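Adenosine deaminase 1 (Arthrobacter aurescens, PDB 3RYS) probably catalyses the zinc-dependent hydrolytic deamination of adenine to hypoxanthine and ammonium, a step of purine salvage and nitrogen catabolism. Local coordinates at residues 157-162 with 190-195; 184-189 with 196-201. All blocks are in the same frame, centred on the assembly; numbering follows the deposited sequence.

Contact 1: residues 157-162 with 190-195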
# COMPACT_ATOMS: atom_id res chain seq x y z
N GLN A 157 -3.28 21.96 5.84
CA GLN A 157 -4.73 21.93 5.83
C GLN A 157 -5.29 20.67 6.48
O GLN A 157 -6.30 20.72 7.17
CB GLN A 157 -5.29 22.10 4.42
CG GLN A 157 -5.87 23.48 4.18
CD GLN A 157 -7.26 23.63 4.78
OE1 GLN A 157 -8.19 22.91 4.43
NE2 GLN A 157 -7.40 24.59 5.70
N LEU A 158 -4.62 19.54 6.26
CA LEU A 158 -4.99 18.30 6.94
C LEU A 158 -4.91 18.47 8.45
O LEU A 158 -5.83 18.11 9.18
CB LEU A 158 -4.11 17.14 6.49
CG LEU A 158 -4.42 16.66 5.08
CD1 LEU A 158 -3.43 15.58 4.64
CD2 LEU A 158 -5.85 16.15 5.00
N LEU A 159 -3.80 19.04 8.91
CA LEU A 159 -3.63 19.31 10.33
C LEU A 159 -4.72 20.23 10.87
O LEU A 159 -5.42 19.89 11.82
CB LEU A 159 -2.25 19.92 10.59
CG LEU A 159 -1.05 18.99 10.40
CD1 LEU A 159 0.22 19.67 10.89
CD2 LEU A 159 -1.27 17.66 11.12
N ALA A 160 -4.85 21.39 10.24
CA ALA A 160 -5.83 22.40 10.65
C ALA A 160 -7.25 21.83 10.77
O ALA A 160 -7.99 22.16 11.70
CB ALA A 160 -5.82 23.57 9.68
N MET A 161 -7.62 20.97 9.82
CA MET A 161 -8.96 20.40 9.79
C MET A 161 -9.05 19.15 10.67
O MET A 161 -10.12 18.54 10.78
CB MET A 161 -9.38 20.07 8.35
CG MET A 161 -8.53 19.00 7.67
SD MET A 161 -8.77 18.93 5.88
CE MET A 161 -9.95 17.59 5.73
N HIS A 162 -7.94 18.79 11.29
CA HIS A 162 -7.89 17.61 12.15
C HIS A 162 -8.29 16.35 11.38
O HIS A 162 -9.12 15.56 11.84
CB HIS A 162 -8.82 17.79 13.35
CG HIS A 162 -8.38 18.85 14.31
ND1 HIS A 162 -9.02 20.07 14.41
CD2 HIS A 162 -7.37 18.88 15.21
CE1 HIS A 162 -8.41 20.80 15.34
NE2 HIS A 162 -7.41 20.10 15.83
N ALA A 190 6.75 14.86 11.54
CA ALA A 190 7.28 14.29 12.77
C ALA A 190 6.94 15.16 13.98
O ALA A 190 6.50 14.65 15.01
CB ALA A 190 8.79 14.08 12.67
N GLU A 191 7.16 16.46 13.86
CA GLU A 191 6.84 17.38 14.95
C GLU A 191 5.33 17.49 15.16
O GLU A 191 4.88 18.03 16.18
CB GLU A 191 7.47 18.76 14.73
CG GLU A 191 6.91 19.53 13.55
CD GLU A 191 7.75 20.76 13.19
OE1 GLU A 191 8.97 20.76 13.49
OE2 GLU A 191 7.19 21.71 12.61
N ALA A 192 4.55 16.98 14.21
CA ALA A 192 3.10 16.91 14.36
C ALA A 192 2.67 15.58 14.99
O ALA A 192 1.48 15.35 15.22
CB ALA A 192 2.41 17.11 13.03
N GLY A 193 3.64 14.72 15.28
CA GLY A 193 3.37 13.44 15.91
C GLY A 193 2.92 12.40 14.90
O GLY A 193 2.42 11.33 15.27
N LEU A 194 3.10 12.71 13.62
CA LEU A 194 2.66 11.82 12.56
C LEU A 194 3.73 10.78 12.26
O LEU A 194 4.92 11.08 12.23
CB LEU A 194 2.33 12.62 11.29
CG LEU A 194 1.07 13.49 11.34
CD1 LEU A 194 1.08 14.50 10.20
CD2 LEU A 194 -0.18 12.62 11.28
N ARG A 195 3.28 9.55 12.04
CA ARG A 195 4.19 8.46 11.69
C ARG A 195 4.62 8.59 10.23
O ARG A 195 3.97 9.28 9.45
CB ARG A 195 3.53 7.12 11.97
CG ARG A 195 3.39 6.85 13.46
CD ARG A 195 2.95 5.43 13.73
NE ARG A 195 3.47 4.94 15.01
CZ ARG A 195 4.69 4.44 15.17
NH1 ARG A 195 5.53 4.38 14.15
NH2 ARG A 195 5.08 4.01 16.36
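Leu159, near the end of helix 148-160, reaches across to Ala192 and Leu194, which flank the turn that leads out of helix 183-191. All that passes between 157-162 and 190-195 is methyl-to-methyl packing. With CG anti to its carbonyl carbon (chi1 -70°), Leu159 extends its two methyl groups as a fork: CD1 meets Ala192 CB at 4.0 Å, while CD2 lies 4.0 Å from Leu194 CD1, the two leucine side chains passing at a slant. Ala192 CB is thus approached by both prongs, Leu159 CD2 standing slightly farther off at 4.2 Å.

Backbone hydrogen bonds act within each segment. Both helices end in a Schellman motif, at His162 and at Gly193, each with positive phi. His162 N bonds to Leu159 O at 2.8 Å, and Gly193 N to Ala190 O at 2.9 Å. The turn at Gly193 sets Leu194 beside Ala192, both facing Leu159, and Leu194 also rests on Ile165 and Ala189.

The contact joins the end of helix 148-160 to the turn after helix 183-191 on the outside of a TIM barrel. With no hydrogen bond or salt bridge crossing and just 89 Å² buried, the chemistry implies a light apolar touch governed by shape.

Contact 2: residues 184-189 with 196-201. With ZN (zinc ion), chain C; ADE (adenine), chain D.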
# COMPACT_ATOMS: atom_id res chain seq x y z
N ARG A 184 11.74 18.76 4.49
CA ARG A 184 10.93 19.71 5.25
C ARG A 184 9.59 19.09 5.61
O ARG A 184 9.20 19.04 6.78
CB ARG A 184 10.70 21.00 4.45
CG ARG A 184 11.84 22.02 4.49
CD ARG A 184 13.16 21.46 3.95
NE ARG A 184 13.03 20.86 2.62
CZ ARG A 184 14.06 20.52 1.86
NH1 ARG A 184 15.30 20.72 2.29
NH2 ARG A 184 13.85 19.99 0.66
N LEU A 185 8.89 18.61 4.59
CA LEU A 185 7.61 17.93 4.75
C LEU A 185 7.64 16.91 5.89
O LEU A 185 6.75 16.91 6.74
CB LEU A 185 7.21 17.25 3.45
CG LEU A 185 5.99 16.33 3.49
CD1 LEU A 185 4.73 17.12 3.78
CD2 LEU A 185 5.86 15.56 2.19
N TYR A 186 8.65 16.05 5.91
CA TYR A 186 8.73 15.03 6.96
C TYR A 186 9.12 15.58 8.33
O TYR A 186 8.71 15.04 9.36
CB TYR A 186 9.65 13.87 6.54
CG TYR A 186 8.94 12.87 5.66
CD1 TYR A 186 8.60 11.61 6.14
CD2 TYR A 186 8.56 13.21 4.37
CE1 TYR A 186 7.92 10.70 5.35
CE2 TYR A 186 7.88 12.31 3.56
CZ TYR A 186 7.57 11.06 4.06
OH TYR A 186 6.90 10.17 3.26
N GLN A 187 9.92 16.64 8.34
CA GLN A 187 10.19 17.34 9.59
C GLN A 187 8.89 17.92 10.14
O GLN A 187 8.64 17.87 11.34
CB GLN A 187 11.24 18.44 9.40
CG GLN A 187 12.68 17.94 9.53
CD GLN A 187 13.70 19.01 9.17
OE1 GLN A 187 13.58 19.71 8.16
NE2 GLN A 187 14.73 19.14 10.00
N ARG A 188 8.06 18.44 9.25
CA ARG A 188 6.74 18.94 9.62
C ARG A 188 5.89 17.84 10.25
O ARG A 188 5.34 18.00 11.34
CB ARG A 188 6.01 19.52 8.41
CG ARG A 188 5.93 21.04 8.38
CD ARG A 188 4.65 21.52 9.05
NE ARG A 188 4.46 20.89 10.35
CZ ARG A 188 3.49 21.20 11.21
NH1 ARG A 188 3.40 20.57 12.37
NH2 ARG A 188 2.61 22.15 10.90
N ALA A 189 5.79 16.71 9.56
CA ALA A 189 5.00 15.57 10.01
C ALA A 189 5.45 15.04 11.37
O ALA A 189 4.62 14.79 12.24
CB ALA A 189 5.04 14.46 8.97
N ARG A 196 5.71 7.93 9.87
CA ARG A 196 6.32 8.17 8.56
C ARG A 196 6.63 6.90 7.78
O ARG A 196 7.25 5.98 8.30
CB ARG A 196 7.60 8.98 8.73
CG ARG A 196 7.37 10.42 9.13
CD ARG A 196 8.33 10.79 10.23
NE ARG A 196 7.87 10.26 11.51
CZ ARG A 196 8.67 9.74 12.43
NH1 ARG A 196 9.98 9.67 12.22
NH2 ARG A 196 8.16 9.27 13.56
N ILE A 197 6.18 6.87 6.53
CA ILE A 197 6.60 5.84 5.59
C ILE A 197 6.90 6.48 4.23
O ILE A 197 6.49 7.61 3.98
CB ILE A 197 5.54 4.74 5.42
CG1 ILE A 197 4.28 5.33 4.79
CG2 ILE A 197 5.23 4.09 6.75
CD1 ILE A 197 3.21 4.30 4.48
N ALA A 198 7.60 5.75 3.37
CA ALA A 198 7.93 6.28 2.05
C ALA A 198 8.26 5.17 1.07
O ALA A 198 8.90 4.18 1.42
CB ALA A 198 9.08 7.27 2.15
N HIS A 199 7.81 5.35 -0.17
CA HIS A 199 8.20 4.46 -1.26
C HIS A 199 9.68 4.65 -1.58
O HIS A 199 10.14 5.77 -1.77
CB HIS A 199 7.37 4.74 -2.51
CG HIS A 199 5.99 4.15 -2.45
ND1 HIS A 199 5.12 4.39 -1.41
CD2 HIS A 199 5.34 3.34 -3.31
CE1 HIS A 199 3.99 3.75 -1.63
NE2 HIS A 199 4.09 3.11 -2.78
N ALA A 200 10.41 3.54 -1.62
CA ALA A 200 11.84 3.59 -1.93
C ALA A 200 12.34 2.26 -2.48
O ALA A 200 12.02 1.19 -1.95
CB ALA A 200 12.64 4.01 -0.71
N GLY A 201 13.13 2.32 -3.54
CA GLY A 201 13.76 1.13 -4.08
C GLY A 201 12.85 0.30 -4.97
O GLY A 201 13.10 -0.88 -5.20
ZN ZN C . 2.80 1.51 -3.74
N9 ADE D . 1.20 5.16 -6.51
C8 ADE D . 0.33 4.13 -6.28
N7 ADE D . 0.90 2.95 -6.18
C5 ADE D . 2.25 3.24 -6.35
C6 ADE D . 3.40 2.42 -6.34
N6 ADE D . 3.35 1.09 -6.16
N1 ADE D . 4.60 3.01 -6.54
C2 ADE D . 4.64 4.34 -6.73
N3 ADE D . 3.63 5.22 -6.75
C4 ADE D . 2.45 4.59 -6.55
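The Tyr186 ring has the carbonyl oxygen of Ile197 at its edge, in the ring plane, while the aliphatic part of Arg196 comes to the ring obliquely, with CG 3.4 Å from Tyr186 CD1. Ring and guanidinium planes stand 68° apart, so the two are not stacked. This is the return half of a beta-alpha-beta crossover in the TIM barrel: helix 183-191 covers strand 195-200, the axes of 184-189 and 196-200 approaching to 10.2 Å at 154°, nearly antiparallel.

Tyr186 OH donates to Ile197 O at 2.7 Å. The C=O points roughly at the hydroxyl (152°), and Ala198 CB lies 3.8 Å from the same Tyr186 OH. Arg196 lays CB and CG along the CD1-CE1 side of the ring, and bends at chi2 and chi3 bring its NE to bond Leu194 O. A phenylalanine at Tyr186 would lack the hydroxyl and would probably leave Ile197 O without this buried donor, removing the polar tie from helix to strand.

Farther along, the strand carries a zinc ligand. His199 shares the metal with His19, His21 and Asp280, and its ring meets bound adenine obliquely, CD2 lying 3.3 Å from adenine N1. Adenine N6 also lies within bonding distance of the metal, at 2.5 Å, and His199 NE2 binds the zinc ion at 2.3 Å.

Overall arrangement
Helix 183-191 serves both contacts, illustrating how one barrel helix faces two ways: the turn just after its C-terminal end meets helix 148-160 in contact 1, and its inner side covers strand 195-200 in contact 2. Contact 1 is partly buried, its centre about 20 Å from that of the chain and away from the annotated sites; contact 2 is buried, its centre about 15 Å from that of the chain, on a strand that reaches the zinc and adenine. Their chemistry follows: methyl packing alone in the first, an aromatic ring with a directed hydrogen bond in the second. They touch through a probable hydrogen bond between Leu194 N and Ala189 O (2.9 Å) and where Leu159 packs on Arg188.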